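Local coordinates for uncharacterized protein TCIL3000_10_9440 (Trypanosoma congolense, PDB 5KMX) that is of unknown function but, as a bilobed surface antigen of the insect stage related to Trypanosoma brucei PSSA-2, is a putative sensor through this ectodomain, at residues Pro90-Arg95 against Asn152-Thr157; Leu62-Asp67 against Pro192-Ser197; Asp12-Ala17 against Leu45-Phe50. All coordinates share one frame; numbering follows the deposited sequence.

Contact 1 of 3, residues Pro90-Arg95 against Asn152-Thr157. With SO4 (sulfate ion), chain G.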
ATOM      1  N   PRO A  90       7.092   4.081  -9.646  1.00 51.59           N
ATOM      2  CA  PRO A  90       7.871   3.057 -10.348  1.00 48.69           C
ATOM      3  C   PRO A  90       7.143   1.719 -10.389  1.00 52.44           C
ATOM      4  O   PRO A  90       6.550   1.311  -9.391  1.00 54.27           O
ATOM      5  CB  PRO A  90       9.158   2.961  -9.522  1.00 52.56           C
ATOM      6  CG  PRO A  90       8.790   3.464  -8.174  1.00 47.37           C
ATOM      7  CD  PRO A  90       7.751   4.518  -8.402  1.00 53.98           C
ATOM      8  N   LEU A  91       7.185   1.049 -11.536  1.00 54.19           N
ATOM      9  CA  LEU A  91       6.545  -0.252 -11.682  1.00 51.49           C
ATOM     10  C   LEU A  91       7.281  -1.309 -10.873  1.00 52.53           C
ATOM     11  O   LEU A  91       6.684  -2.291 -10.438  1.00 53.01           O
ATOM     12  CB  LEU A  91       6.495  -0.669 -13.151  1.00 56.37           C
ATOM     13  CG  LEU A  91       5.581   0.147 -14.065  1.00 57.77           C
ATOM     14  CD1 LEU A  91       5.809  -0.249 -15.514  1.00 54.62           C
ATOM     15  CD2 LEU A  91       4.120  -0.040 -13.686  1.00 55.69           C
ATOM     16  N   ARG A  92       8.579  -1.095 -10.674  1.00 54.26           N
ATOM     17  CA  ARG A  92       9.435  -2.059  -9.994  1.00 59.20           C
ATOM     18  C   ARG A  92      10.176  -1.426  -8.821  1.00 54.21           C
ATOM     19  O   ARG A  92      10.736  -0.336  -8.943  1.00 53.76           O
ATOM     20  CB  ARG A  92      10.446  -2.652 -10.978  1.00 56.00           C
ATOM     21  CG  ARG A  92      11.192  -3.869 -10.459  1.00 60.76           C
ATOM     22  CD  ARG A  92      12.471  -4.098 -11.247  1.00 52.49           C
ATOM     23  NE  ARG A  92      13.451  -3.050 -10.972  1.00 72.01           N
ATOM     24  CZ  ARG A  92      14.562  -2.851 -11.672  1.00 75.63           C
ATOM     25  NH1 ARG A  92      14.852  -3.624 -12.711  1.00 78.89           N
ATOM     26  NH2 ARG A  92      15.384  -1.867 -11.334  1.00 75.02           N
ATOM     27  N   VAL A  93      10.169  -2.118  -7.686  1.00 54.50           N
ATOM     28  CA  VAL A  93      10.960  -1.719  -6.529  1.00 53.87           C
ATOM     29  C   VAL A  93      11.586  -2.959  -5.894  1.00 56.91           C
ATOM     30  O   VAL A  93      11.293  -4.086  -6.297  1.00 49.94           O
ATOM     31  CB  VAL A  93      10.113  -0.968  -5.479  1.00 51.28           C
ATOM     32  CG1 VAL A  93       9.492   0.279  -6.091  1.00 49.69           C
ATOM     33  CG2 VAL A  93       9.037  -1.877  -4.897  1.00 50.90           C
ATOM     34  N   LYS A  94      12.443  -2.742  -4.900  1.00 57.89           N
ATOM     35  CA  LYS A  94      13.140  -3.835  -4.232  1.00 60.83           C
ATOM     36  C   LYS A  94      12.506  -4.161  -2.883  1.00 57.96           C
ATOM     37  O   LYS A  94      12.042  -3.270  -2.170  1.00 55.37           O
ATOM     38  CB  LYS A  94      14.618  -3.483  -4.044  1.00 61.98           C
ATOM     39  CG  LYS A  94      15.427  -3.500  -5.334  1.00 57.72           C
ATOM     40  CD  LYS A  94      15.854  -4.914  -5.704  1.00 62.42           C
ATOM     41  CE  LYS A  94      16.644  -4.938  -7.001  1.00 65.75           C
ATOM     42  NZ  LYS A  94      17.218  -6.286  -7.277  1.00 71.00           N
ATOM     43  N   ARG A  95      12.494  -5.449  -2.548  1.00 53.78           N
ATOM     44  CA  ARG A  95      11.955  -5.932  -1.280  1.00 51.37           C
ATOM     45  C   ARG A  95      13.060  -6.644  -0.506  1.00 49.61           C
ATOM     46  O   ARG A  95      13.555  -7.684  -0.941  1.00 54.70           O
ATOM     47  CB  ARG A  95      10.772  -6.873  -1.529  1.00 49.80           C
ATOM     48  CG  ARG A  95      10.135  -7.469  -0.279  1.00 55.77           C
ATOM     49  CD  ARG A  95       9.624  -8.877  -0.558  1.00 50.93           C
ATOM     50  NE  ARG A  95       8.789  -9.399   0.522  1.00 56.57           N
ATOM     51  CZ  ARG A  95       8.447 -10.677   0.655  1.00 57.73           C
ATOM     52  NH1 ARG A  95       8.877 -11.582  -0.216  1.00 63.92           N
ATOM     53  NH2 ARG A  95       7.680 -11.057   1.666  1.00 56.03           N
ATOM     54  N   ASN A 152      12.853  -8.553  -6.415  1.00 62.22           N
ATOM     55  CA  ASN A 152      12.132  -7.668  -7.322  1.00 53.77           C
ATOM     56  C   ASN A 152      10.630  -7.886  -7.200  1.00 57.60           C
ATOM     57  O   ASN A 152      10.143  -9.005  -7.365  1.00 58.16           O
ATOM     58  CB  ASN A 152      12.577  -7.893  -8.768  1.00 54.96           C
ATOM     59  CG  ASN A 152      13.912  -7.244  -9.076  1.00 58.64           C
ATOM     60  OD1 ASN A 152      14.119  -6.061  -8.805  1.00 58.35           O
ATOM     61  ND2 ASN A 152      14.827  -8.018  -9.646  1.00 62.03           N
ATOM     62  N   VAL A 153       9.906  -6.812  -6.897  1.00 55.84           N
ATOM     63  CA  VAL A 153       8.453  -6.860  -6.796  1.00 53.78           C
ATOM     64  C   VAL A 153       7.845  -5.762  -7.664  1.00 54.30           C
ATOM     65  O   VAL A 153       8.483  -4.735  -7.910  1.00 49.66           O
ATOM     66  CB  VAL A 153       7.980  -6.708  -5.339  1.00 47.40           C
ATOM     67  CG1 VAL A 153       8.380  -7.929  -4.526  1.00 49.29           C
ATOM     68  CG2 VAL A 153       8.541  -5.435  -4.716  1.00 48.88           C
ATOM     69  N   TYR A 154       6.613  -5.980  -8.119  1.00 56.35           N
ATOM     70  CA  TYR A 154       6.024  -5.149  -9.162  1.00 50.38           C
ATOM     71  C   TYR A 154       4.634  -4.635  -8.801  1.00 52.85           C
ATOM     72  O   TYR A 154       3.835  -5.345  -8.191  1.00 54.52           O
ATOM     73  CB  TYR A 154       5.968  -5.936 -10.468  1.00 55.42           C
ATOM     74  CG  TYR A 154       7.260  -6.654 -10.777  1.00 58.64           C
ATOM     75  CD1 TYR A 154       7.496  -7.936 -10.294  1.00 54.72           C
ATOM     76  CD2 TYR A 154       8.247  -6.050 -11.540  1.00 55.58           C
ATOM     77  CE1 TYR A 154       8.676  -8.596 -10.568  1.00 54.29           C
ATOM     78  CE2 TYR A 154       9.432  -6.705 -11.822  1.00 56.43           C
ATOM     79  CZ  TYR A 154       9.641  -7.977 -11.332  1.00 57.39           C
ATOM     80  OH  TYR A 154      10.818  -8.636 -11.607  1.00 56.46           O
ATOM     81  N   LEU A 155       4.357  -3.398  -9.206  1.00 46.51           N
ATOM     82  CA  LEU A 155       3.153  -2.683  -8.791  1.00 52.21           C
ATOM     83  C   LEU A 155       1.868  -3.368  -9.247  1.00 45.67           C
ATOM     84  O   LEU A 155       1.697  -3.672 -10.428  1.00 46.53           O
ATOM     85  CB  LEU A 155       3.191  -1.249  -9.329  1.00 47.21           C
ATOM     86  CG  LEU A 155       2.115  -0.287  -8.821  1.00 40.47           C
ATOM     87  CD1 LEU A 155       2.289  -0.005  -7.335  1.00 47.51           C
ATOM     88  CD2 LEU A 155       2.145   1.006  -9.625  1.00 47.26           C
ATOM     89  N   ALA A 156       0.969  -3.600  -8.293  1.00 49.85           N
ATOM     90  CA  ALA A 156      -0.320  -4.229  -8.565  1.00 49.85           C
ATOM     91  C   ALA A 156      -1.465  -3.321  -8.129  1.00 52.32           C
ATOM     92  O   ALA A 156      -2.438  -3.142  -8.862  1.00 50.25           O
ATOM     93  CB  ALA A 156      -0.414  -5.571  -7.855  1.00 57.91           C
ATOM     94  N   THR A 157      -1.340  -2.755  -6.932  1.00 54.34           N
ATOM     95  CA  THR A 157      -2.370  -1.886  -6.375  1.00 59.67           C
ATOM     96  C   THR A 157      -1.766  -0.576  -5.874  1.00 56.76           C
ATOM     97  O   THR A 157      -0.771  -0.581  -5.146  1.00 50.65           O
ATOM     98  CB  THR A 157      -3.120  -2.577  -5.222  1.00 54.99           C
ATOM     99  OG1 THR A 157      -3.582  -3.862  -5.654  1.00 58.01           O
ATOM    100  CG2 THR A 157      -4.307  -1.738  -4.776  1.00 53.89           C
TER
HETATM  101  S   SO4 G 302       5.908  -9.223   4.685  1.00 72.06           S
HETATM  102  O1  SO4 G 302       4.559  -8.876   5.122  1.00 70.79           O
HETATM  103  O2  SO4 G 302       6.303 -10.496   5.280  1.00 71.24           O
HETATM  104  O3  SO4 G 302       6.838  -8.178   5.107  1.00 68.01           O
HETATM  105  O4  SO4 G 302       5.932  -9.339   3.229  1.00 69.75           O
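Val93 and Val153 face each other as a hydrogen-bonded antiparallel pair at the tight centre of this contact. Val93 N donates to Val153 O (3.1 Å, 168° at the hydrogen), and Val153 N returns an equally long bond to Val93 O that is almost straight. On one face of the sheet the CG2 methyls of Val93 and Val153 meet at 3.6 Å, and Tyr190 packs against both valines, which are buried. One step further, Leu155 N reaches Leu91 O at 2.9 Å. The bonds join strand 85-100 to strand 145-165, two long neighbours in the mixed sheet that run on together beyond this point toward the part of the chain holding helix 116-128, consistent with a bilobed architecture.

On the other face the packing is looser and partly solvent-exposed. With CG anti to the backbone N (chi1 -168°), Arg92 lies alongside Tyr154, its CG 3.6 Å from CE2 of the ring, while the guanidinium plane stands 62° from that ring. Lys94 lies beside Asn152 and points the same way, its CE 3.3 Å from Asn152 OD1. On the side of the valines, the CB of Arg95 packs on Val153 before the chain leads away: NH1 bonds to Gln151 OE1, and NH2 meets O4 of a sulfate at 2.9 Å, edge-on to the guanidinium. Lys97 NZ grips the same anion, which probably came from the crystallisation liquor.

Contact 2 of 3, residues Leu62-Asp67 against Pro192-Ser197; sequences LPLNKD and PRQPSS
A small surface contact joins the end of strand 53-63 to the loop that leads into strand 197-204; one backbone hydrogen bond and the side chain of Leu64 carry it. That bond spans the two segments: Leu64 N donates to Ser196 O at 3.1 Å, with 167° at the hydrogen. The leucine side chain lies against the same oxygen, CG 3.3 Å from Ser196 O, so Ser196 O is met by both the backbone and the side chain of one residue. Further out, Leu64 CD1 rests 3.5 Å from Pro195 O and 3.9 Å from Gln194 NE2. Gln194 gets there by stretching out fully beyond CG, and its chi1 of -167°, which sets CG opposite the backbone nitrogen, carries the amide across the end of the leucine.

Pro63 and Ser197 form an antiparallel non-hydrogen-bonded pair. At such a position the backbone nitrogen points away from the partner strand, so the proline's missing N-H costs nothing here. Leu62 O approaches Ser197 CA to 3.2 Å and CB to 3.3 Å, and the ladder is taken up beyond the segments by backbone bonding between Leu62 and Val198. This is the start of the antiparallel pairing of strands 53-63 and 197-204 in the mixed sheet. After Leu64 the chain turns, and Asn65 N donates to Asp67 OD1 (2.9 Å), meeting the syn side of the carboxylate but 35° out of its plane. Asp67 in turn shares a backbone bond with Thr74 of strand 72-79. On the loop side, Gln194 packs on Tyr154 and Pro195 on Ala156 of strand 145-165, while Ser196 N makes a weak hydrogen bond to a glycerol.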
ATOM      1  N   LEU A  62      -6.436   0.350 -14.064  1.00 52.94           N
ATOM      2  CA  LEU A  62      -5.670   0.951 -15.151  1.00 54.38           C
ATOM      3  C   LEU A  62      -4.856  -0.094 -15.906  1.00 59.24           C
ATOM      4  O   LEU A  62      -4.040  -0.794 -15.304  1.00 61.89           O
ATOM      5  CB  LEU A  62      -4.735   2.035 -14.610  1.00 62.45           C
ATOM      6  CG  LEU A  62      -5.289   3.462 -14.612  1.00 64.50           C
ATOM      7  CD1 LEU A  62      -6.606   3.539 -13.859  1.00 57.17           C
ATOM      8  CD2 LEU A  62      -4.268   4.426 -14.022  1.00 63.27           C
ATOM      9  N   PRO A  63      -5.072  -0.207 -17.228  1.00 61.44           N
ATOM     10  CA  PRO A  63      -4.222  -1.107 -18.012  1.00 62.26           C
ATOM     11  C   PRO A  63      -2.860  -0.488 -18.289  1.00 58.90           C
ATOM     12  O   PRO A  63      -2.764   0.732 -18.407  1.00 65.71           O
ATOM     13  CB  PRO A  63      -5.013  -1.294 -19.307  1.00 67.01           C
ATOM     14  CG  PRO A  63      -5.758  -0.015 -19.462  1.00 62.98           C
ATOM     15  CD  PRO A  63      -6.113   0.422 -18.062  1.00 64.95           C
ATOM     16  N   LEU A  64      -1.823  -1.312 -18.385  1.00 60.13           N
ATOM     17  CA  LEU A  64      -0.507  -0.812 -18.753  1.00 57.59           C
ATOM     18  C   LEU A  64      -0.504  -0.483 -20.240  1.00 61.64           C
ATOM     19  O   LEU A  64      -0.595  -1.378 -21.082  1.00 70.32           O
ATOM     20  CB  LEU A  64       0.584  -1.833 -18.419  1.00 61.32           C
ATOM     21  CG  LEU A  64       0.730  -2.223 -16.944  1.00 59.79           C
ATOM     22  CD1 LEU A  64       1.878  -3.205 -16.774  1.00 61.99           C
ATOM     23  CD2 LEU A  64       0.937  -1.001 -16.058  1.00 62.61           C
ATOM     24  N   ASN A  65      -0.425   0.805 -20.552  1.00 58.70           N
ATOM     25  CA  ASN A  65      -0.426   1.263 -21.933  1.00 59.01           C
ATOM     26  C   ASN A  65       0.528   2.449 -22.096  1.00 60.29           C
ATOM     27  O   ASN A  65       1.703   2.348 -21.738  1.00 67.98           O
ATOM     28  CB  ASN A  65      -1.857   1.608 -22.370  1.00 54.26           C
ATOM     29  CG  ASN A  65      -2.547   2.575 -21.426  1.00 58.88           C
ATOM     30  OD1 ASN A  65      -1.909   3.435 -20.818  1.00 63.68           O
ATOM     31  ND2 ASN A  65      -3.864   2.441 -21.303  1.00 60.64           N
ATOM     32  N   LYS A  66       0.038   3.567 -22.624  1.00 58.19           N
ATOM     33  CA  LYS A  66       0.880   4.739 -22.829  1.00 58.42           C
ATOM     34  C   LYS A  66       1.113   5.490 -21.520  1.00 60.96           C
ATOM     35  O   LYS A  66       1.876   6.454 -21.479  1.00 66.19           O
ATOM     36  CB  LYS A  66       0.252   5.666 -23.868  1.00 62.79           C
ATOM     37  CG  LYS A  66       0.117   5.034 -25.243  1.00 72.48           C
ATOM     38  CD  LYS A  66      -0.730   5.889 -26.170  1.00 75.27           C
ATOM     39  CE  LYS A  66      -1.059   5.154 -27.461  1.00 74.10           C
ATOM     40  NZ  LYS A  66       0.157   4.797 -28.241  1.00 79.29           N
ATOM     41  N   ASP A  67       0.457   5.044 -20.452  1.00 59.29           N
ATOM     42  CA  ASP A  67       0.673   5.627 -19.129  1.00 63.69           C
ATOM     43  C   ASP A  67       1.991   5.144 -18.522  1.00 59.94           C
ATOM     44  O   ASP A  67       2.404   5.621 -17.464  1.00 55.55           O
ATOM     45  CB  ASP A  67      -0.493   5.299 -18.186  1.00 55.36           C
ATOM     46  CG  ASP A  67      -0.785   3.812 -18.100  1.00 54.95           C
ATOM     47  OD1 ASP A  67      -0.013   3.016 -18.669  1.00 61.27           O
ATOM     48  OD2 ASP A  67      -1.789   3.440 -17.456  1.00 54.03           O
ATOM     49  N   PRO A 192       5.280 -10.323  -6.651  1.00 53.70           N
ATOM     50  CA  PRO A 192       6.425 -10.985  -7.293  1.00 49.76           C
ATOM     51  C   PRO A 192       6.276 -11.120  -8.811  1.00 53.09           C
ATOM     52  O   PRO A 192       7.282 -11.150  -9.520  1.00 56.63           O
ATOM     53  CB  PRO A 192       6.451 -12.366  -6.629  1.00 48.20           C
ATOM     54  CG  PRO A 192       5.793 -12.162  -5.314  1.00 50.66           C
ATOM     55  CD  PRO A 192       4.732 -11.134  -5.549  1.00 48.31           C
ATOM     56  N   ARG A 193       5.039 -11.213  -9.290  1.00 53.58           N
ATOM     57  CA  ARG A 193       4.764 -11.291 -10.723  1.00 49.28           C
ATOM     58  C   ARG A 193       3.918 -10.094 -11.157  1.00 54.79           C
ATOM     59  O   ARG A 193       2.818  -9.883 -10.649  1.00 53.29           O
ATOM     60  CB  ARG A 193       4.051 -12.600 -11.067  1.00 54.63           C
ATOM     61  CG  ARG A 193       4.006 -12.901 -12.558  1.00 60.18           C
ATOM     62  CD  ARG A 193       3.183 -14.142 -12.868  1.00 59.76           C
ATOM     63  NE  ARG A 193       3.223 -14.478 -14.291  1.00 68.05           N
ATOM     64  CZ  ARG A 193       2.449 -13.923 -15.219  1.00 76.36           C
ATOM     65  NH1 ARG A 193       1.560 -12.994 -14.889  1.00 75.57           N
ATOM     66  NH2 ARG A 193       2.565 -14.296 -16.487  1.00 77.69           N
ATOM     67  N   GLN A 194       4.437  -9.314 -12.100  1.00 54.43           N
ATOM     68  CA  GLN A 194       3.780  -8.079 -12.513  1.00 54.82           C
ATOM     69  C   GLN A 194       2.513  -8.357 -13.326  1.00 53.76           C
ATOM     70  O   GLN A 194       2.559  -9.110 -14.299  1.00 46.55           O
ATOM     71  CB  GLN A 194       4.739  -7.216 -13.334  1.00 49.78           C
ATOM     72  CG  GLN A 194       4.262  -5.791 -13.530  1.00 55.09           C
ATOM     73  CD  GLN A 194       5.296  -4.915 -14.216  1.00 67.96           C
ATOM     74  OE1 GLN A 194       6.390  -5.371 -14.557  1.00 58.75           O
ATOM     75  NE2 GLN A 194       4.954  -3.651 -14.423  1.00 59.81           N
ATOM     76  N   PRO A 195       1.380  -7.752 -12.928  1.00 54.18           N
ATOM     77  CA  PRO A 195       0.145  -7.925 -13.701  1.00 49.81           C
ATOM     78  C   PRO A 195       0.085  -7.033 -14.938  1.00 68.10           C
ATOM     79  O   PRO A 195       0.914  -6.137 -15.098  1.00 59.66           O
ATOM     80  CB  PRO A 195      -0.946  -7.536 -12.703  1.00 56.03           C
ATOM     81  CG  PRO A 195      -0.290  -6.560 -11.802  1.00 59.47           C
ATOM     82  CD  PRO A 195       1.140  -7.003 -11.680  1.00 55.80           C
ATOM     83  N   SER A 196      -0.895  -7.281 -15.802  1.00 70.39           N
ATOM     84  CA  SER A 196      -1.068  -6.488 -17.016  1.00 67.56           C
ATOM     85  C   SER A 196      -1.795  -5.177 -16.727  1.00 62.04           C
ATOM     86  O   SER A 196      -1.823  -4.278 -17.569  1.00 65.13           O
ATOM     87  CB  SER A 196      -1.837  -7.288 -18.068  1.00 71.32           C
ATOM     88  OG  SER A 196      -3.044  -7.802 -17.529  1.00 82.68           O
ATOM     89  N   SER A 197      -2.376  -5.073 -15.536  1.00 56.65           N
ATOM     90  CA  SER A 197      -3.103  -3.876 -15.135  1.00 60.87           C
ATOM     91  C   SER A 197      -2.842  -3.545 -13.668  1.00 59.86           C
ATOM     92  O   SER A 197      -2.517  -4.429 -12.871  1.00 57.13           O
ATOM     93  CB  SER A 197      -4.604  -4.056 -15.372  1.00 64.38           C
ATOM     94  OG  SER A 197      -5.157  -4.979 -14.449  1.00 65.95           O
TER

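Contact 3 of 3, residues Asp12-Ala17 against Leu45-Phe50; sequences DDFKEA and LNVPGF
Phe14 and Phe50 meet in a T-shaped stack that carries most of this contact. The edge of Phe14 is turned toward the face of Phe50, with ring planes 89° apart and centroids separated by 5.5 Å; the nearest carbons are Phe14 CD2 and Phe50 CZ at 3.9 Å. On Phe14, a chi1 of -175° turns the ring away from its own backbone N and out to the loop. There CE2 lies 4.2 Å from Val47 CG1, and CZ lies 4.3 Å from Leu45 CD2, this methyl also at the ring edge.

Phe50 is held from a second direction by Lys15, whose CG comes up to the edge of the ring, 3.7 Å from CE2. The lysine therefore contributes the aliphatic root of its side chain. Phe50 closes a type II beta turn that begins at Val47, with Phe50 N bonded to Val47 O at 3.3 Å. Gly49 occupies the third turn position with a positive phi of 87°, as this turn type requires. The turn thus brings Val47 and Phe50 to the helix from one short loop, and Pro48 O is bonded to Arg11.

Around this, Leu215 of helix 208-216 also touches Phe14, Phe212 of that helix packs on Leu45, and Ile53 of strand 53-63 lies against Phe14, Leu45 and Val47, so helix 11-20 is set against a second helix as well as the loop joining strands 36-45 and 53-63.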
ATOM      1  N   ASP A  12      -7.757   2.918  21.572  1.00 91.85           N
ATOM      2  CA  ASP A  12      -8.621   4.070  21.805  1.00 97.14           C
ATOM      3  C   ASP A  12      -8.445   5.140  20.734  1.00 88.47           C
ATOM      4  O   ASP A  12      -9.406   5.801  20.345  1.00 87.29           O
ATOM      5  CB  ASP A  12      -8.347   4.669  23.184  1.00105.55           C
ATOM      6  CG  ASP A  12      -9.054   3.919  24.296  1.00104.02           C
ATOM      7  OD1 ASP A  12      -8.588   2.820  24.666  1.00100.63           O
ATOM      8  OD2 ASP A  12     -10.074   4.432  24.802  1.00 98.05           O
ATOM      9  N   ASP A  13      -7.212   5.321  20.270  1.00 84.84           N
ATOM     10  CA  ASP A  13      -6.943   6.275  19.200  1.00 83.48           C
ATOM     11  C   ASP A  13      -7.650   5.852  17.913  1.00 76.18           C
ATOM     12  O   ASP A  13      -8.129   6.693  17.154  1.00 81.59           O
ATOM     13  CB  ASP A  13      -5.439   6.406  18.957  1.00 82.53           C
ATOM     14  CG  ASP A  13      -4.764   7.328  19.954  1.00 85.77           C
ATOM     15  OD1 ASP A  13      -5.311   7.519  21.061  1.00 92.19           O
ATOM     16  OD2 ASP A  13      -3.682   7.862  19.630  1.00 84.05           O
ATOM     17  N   PHE A  14      -7.703   4.546  17.668  1.00 79.78           N
ATOM     18  CA  PHE A  14      -8.421   4.009  16.516  1.00 79.90           C
ATOM     19  C   PHE A  14      -9.925   4.199  16.676  1.00 82.39           C
ATOM     20  O   PHE A  14     -10.613   4.573  15.731  1.00 82.18           O
ATOM     21  CB  PHE A  14      -8.108   2.527  16.318  1.00 73.53           C
ATOM     22  CG  PHE A  14      -8.713   1.948  15.073  1.00 69.17           C
ATOM     23  CD1 PHE A  14      -8.231   2.312  13.828  1.00 62.53           C
ATOM     24  CD2 PHE A  14      -9.768   1.050  15.142  1.00 75.67           C
ATOM     25  CE1 PHE A  14      -8.782   1.792  12.675  1.00 60.30           C
ATOM     26  CE2 PHE A  14     -10.323   0.524  13.988  1.00 75.05           C
ATOM     27  CZ  PHE A  14      -9.828   0.896  12.754  1.00 68.41           C
ATOM     28  N   LYS A  15     -10.426   3.914  17.875  1.00 89.71           N
ATOM     29  CA  LYS A  15     -11.812   4.207  18.232  1.00 89.08           C
ATOM     30  C   LYS A  15     -12.164   5.654  17.906  1.00 82.62           C
ATOM     31  O   LYS A  15     -13.247   5.945  17.398  1.00 81.55           O
ATOM     32  CB  LYS A  15     -12.041   3.953  19.724  1.00 94.43           C
ATOM     33  CG  LYS A  15     -12.458   2.541  20.100  1.00102.22           C
ATOM     34  CD  LYS A  15     -12.741   2.464  21.596  1.00109.67           C
ATOM     35  CE  LYS A  15     -13.245   1.096  22.019  1.00114.91           C
ATOM     36  NZ  LYS A  15     -13.578   1.062  23.471  1.00112.58           N
ATOM     37  N   GLU A  16     -11.235   6.553  18.211  1.00 82.31           N
ATOM     38  CA  GLU A  16     -11.423   7.980  17.989  1.00 91.34           C
ATOM     39  C   GLU A  16     -11.583   8.290  16.502  1.00 81.55           C
ATOM     40  O   GLU A  16     -12.362   9.164  16.119  1.00 81.86           O
ATOM     41  CB  GLU A  16     -10.238   8.759  18.573  1.00 99.97           C
ATOM     42  CG  GLU A  16     -10.444  10.262  18.651  1.00114.50           C
ATOM     43  CD  GLU A  16      -9.301  10.977  19.354  1.00120.14           C
ATOM     44  OE1 GLU A  16      -8.537  10.313  20.088  1.00109.96           O
ATOM     45  OE2 GLU A  16      -9.163  12.205  19.168  1.00121.66           O
ATOM     46  N   ALA A  17     -10.850   7.559  15.667  1.00 74.45           N
ATOM     47  CA  ALA A  17     -10.866   7.785  14.225  1.00 72.79           C
ATOM     48  C   ALA A  17     -12.118   7.205  13.571  1.00 72.21           C
ATOM     49  O   ALA A  17     -12.726   7.837  12.709  1.00 68.24           O
ATOM     50  CB  ALA A  17      -9.620   7.188  13.587  1.00 69.08           C
ATOM     51  N   LEU A  45     -14.238  -2.959   7.286  1.00 70.91           N
ATOM     52  CA  LEU A  45     -12.958  -3.309   7.887  1.00 70.15           C
ATOM     53  C   LEU A  45     -13.202  -4.200   9.103  1.00 72.31           C
ATOM     54  O   LEU A  45     -13.754  -3.750  10.108  1.00 73.58           O
ATOM     55  CB  LEU A  45     -12.192  -2.046   8.286  1.00 71.81           C
ATOM     56  CG  LEU A  45     -10.669  -2.051   8.148  1.00 68.42           C
ATOM     57  CD1 LEU A  45     -10.251  -2.168   6.690  1.00 69.08           C
ATOM     58  CD2 LEU A  45     -10.088  -0.789   8.772  1.00 65.39           C
ATOM     59  N   ASN A  46     -12.798  -5.463   9.003  1.00 79.99           N
ATOM     60  CA  ASN A  46     -13.036  -6.435  10.068  1.00 84.94           C
ATOM     61  C   ASN A  46     -11.859  -6.547  11.031  1.00 79.59           C
ATOM     62  O   ASN A  46     -10.847  -7.175  10.720  1.00 80.22           O
ATOM     63  CB  ASN A  46     -13.348  -7.808   9.472  1.00 95.14           C
ATOM     64  CG  ASN A  46     -14.833  -8.019   9.247  1.00107.95           C
ATOM     65  OD1 ASN A  46     -15.566  -8.366  10.172  1.00110.08           O
ATOM     66  ND2 ASN A  46     -15.284  -7.810   8.014  1.00104.04           N
ATOM     67  N   VAL A  47     -12.007  -5.925  12.197  1.00 77.14           N
ATOM     68  CA  VAL A  47     -10.998  -5.967  13.250  1.00 83.89           C
ATOM     69  C   VAL A  47     -11.649  -6.470  14.543  1.00 91.31           C
ATOM     70  O   VAL A  47     -12.758  -6.046  14.879  1.00 86.97           O
ATOM     71  CB  VAL A  47     -10.356  -4.574  13.471  1.00 84.25           C
ATOM     72  CG1 VAL A  47     -11.423  -3.493  13.551  1.00 88.68           C
ATOM     73  CG2 VAL A  47      -9.474  -4.562  14.714  1.00 84.64           C
ATOM     74  N   PRO A  48     -10.973  -7.386  15.266  1.00 92.42           N
ATOM     75  CA  PRO A  48     -11.556  -7.957  16.489  1.00 85.97           C
ATOM     76  C   PRO A  48     -12.001  -6.919  17.519  1.00 91.94           C
ATOM     77  O   PRO A  48     -11.287  -5.947  17.766  1.00 94.75           O
ATOM     78  CB  PRO A  48     -10.414  -8.807  17.054  1.00 85.56           C
ATOM     79  CG  PRO A  48      -9.607  -9.180  15.876  1.00 82.89           C
ATOM     80  CD  PRO A  48      -9.674  -8.009  14.945  1.00 85.13           C
ATOM     81  N   GLY A  49     -13.174  -7.135  18.109  1.00 88.89           N
ATOM     82  CA  GLY A  49     -13.680  -6.275  19.165  1.00 89.73           C
ATOM     83  C   GLY A  49     -14.461  -5.076  18.660  1.00 87.77           C
ATOM     84  O   GLY A  49     -14.897  -4.238  19.452  1.00 89.63           O
ATOM     85  N   PHE A  50     -14.640  -4.996  17.344  1.00 87.70           N
ATOM     86  CA  PHE A  50     -15.366  -3.892  16.722  1.00 90.05           C
ATOM     87  C   PHE A  50     -16.518  -4.390  15.860  1.00 90.00           C
ATOM     88  O   PHE A  50     -16.432  -5.452  15.243  1.00 93.37           O
ATOM     89  CB  PHE A  50     -14.427  -3.048  15.855  1.00 89.36           C
ATOM     90  CG  PHE A  50     -13.364  -2.323  16.629  1.00 85.78           C
ATOM     91  CD1 PHE A  50     -12.165  -2.942  16.937  1.00 88.32           C
ATOM     92  CD2 PHE A  50     -13.559  -1.014  17.036  1.00 82.78           C
ATOM     93  CE1 PHE A  50     -11.184  -2.273  17.645  1.00 84.22           C
ATOM     94  CE2 PHE A  50     -12.582  -0.340  17.743  1.00 85.26           C
ATOM     95  CZ  PHE A  50     -11.394  -0.971  18.047  1.00 83.24           C
TER

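Contacts 1 and 2 are neighbours on the same sheet, their centres 11 Å apart, and the first is nested in sequence within the loop closed by the second. They touch directly: Tyr154 CB lies 3.4 Å from Gln194 CB, and Leu91 CB is 3.6 Å from Gln194 NE2, so Gln194 bridges both. Contact 3 closes earlier in the chain and lies on the opposite side of its centre, about 30 Å from contact 1 and 34 Å from contact 2, centre to centre; the nearest atoms are about 13 and 21 Å away. The sulfate, probably from the crystallisation liquor, is bound at Arg95 of contact 1.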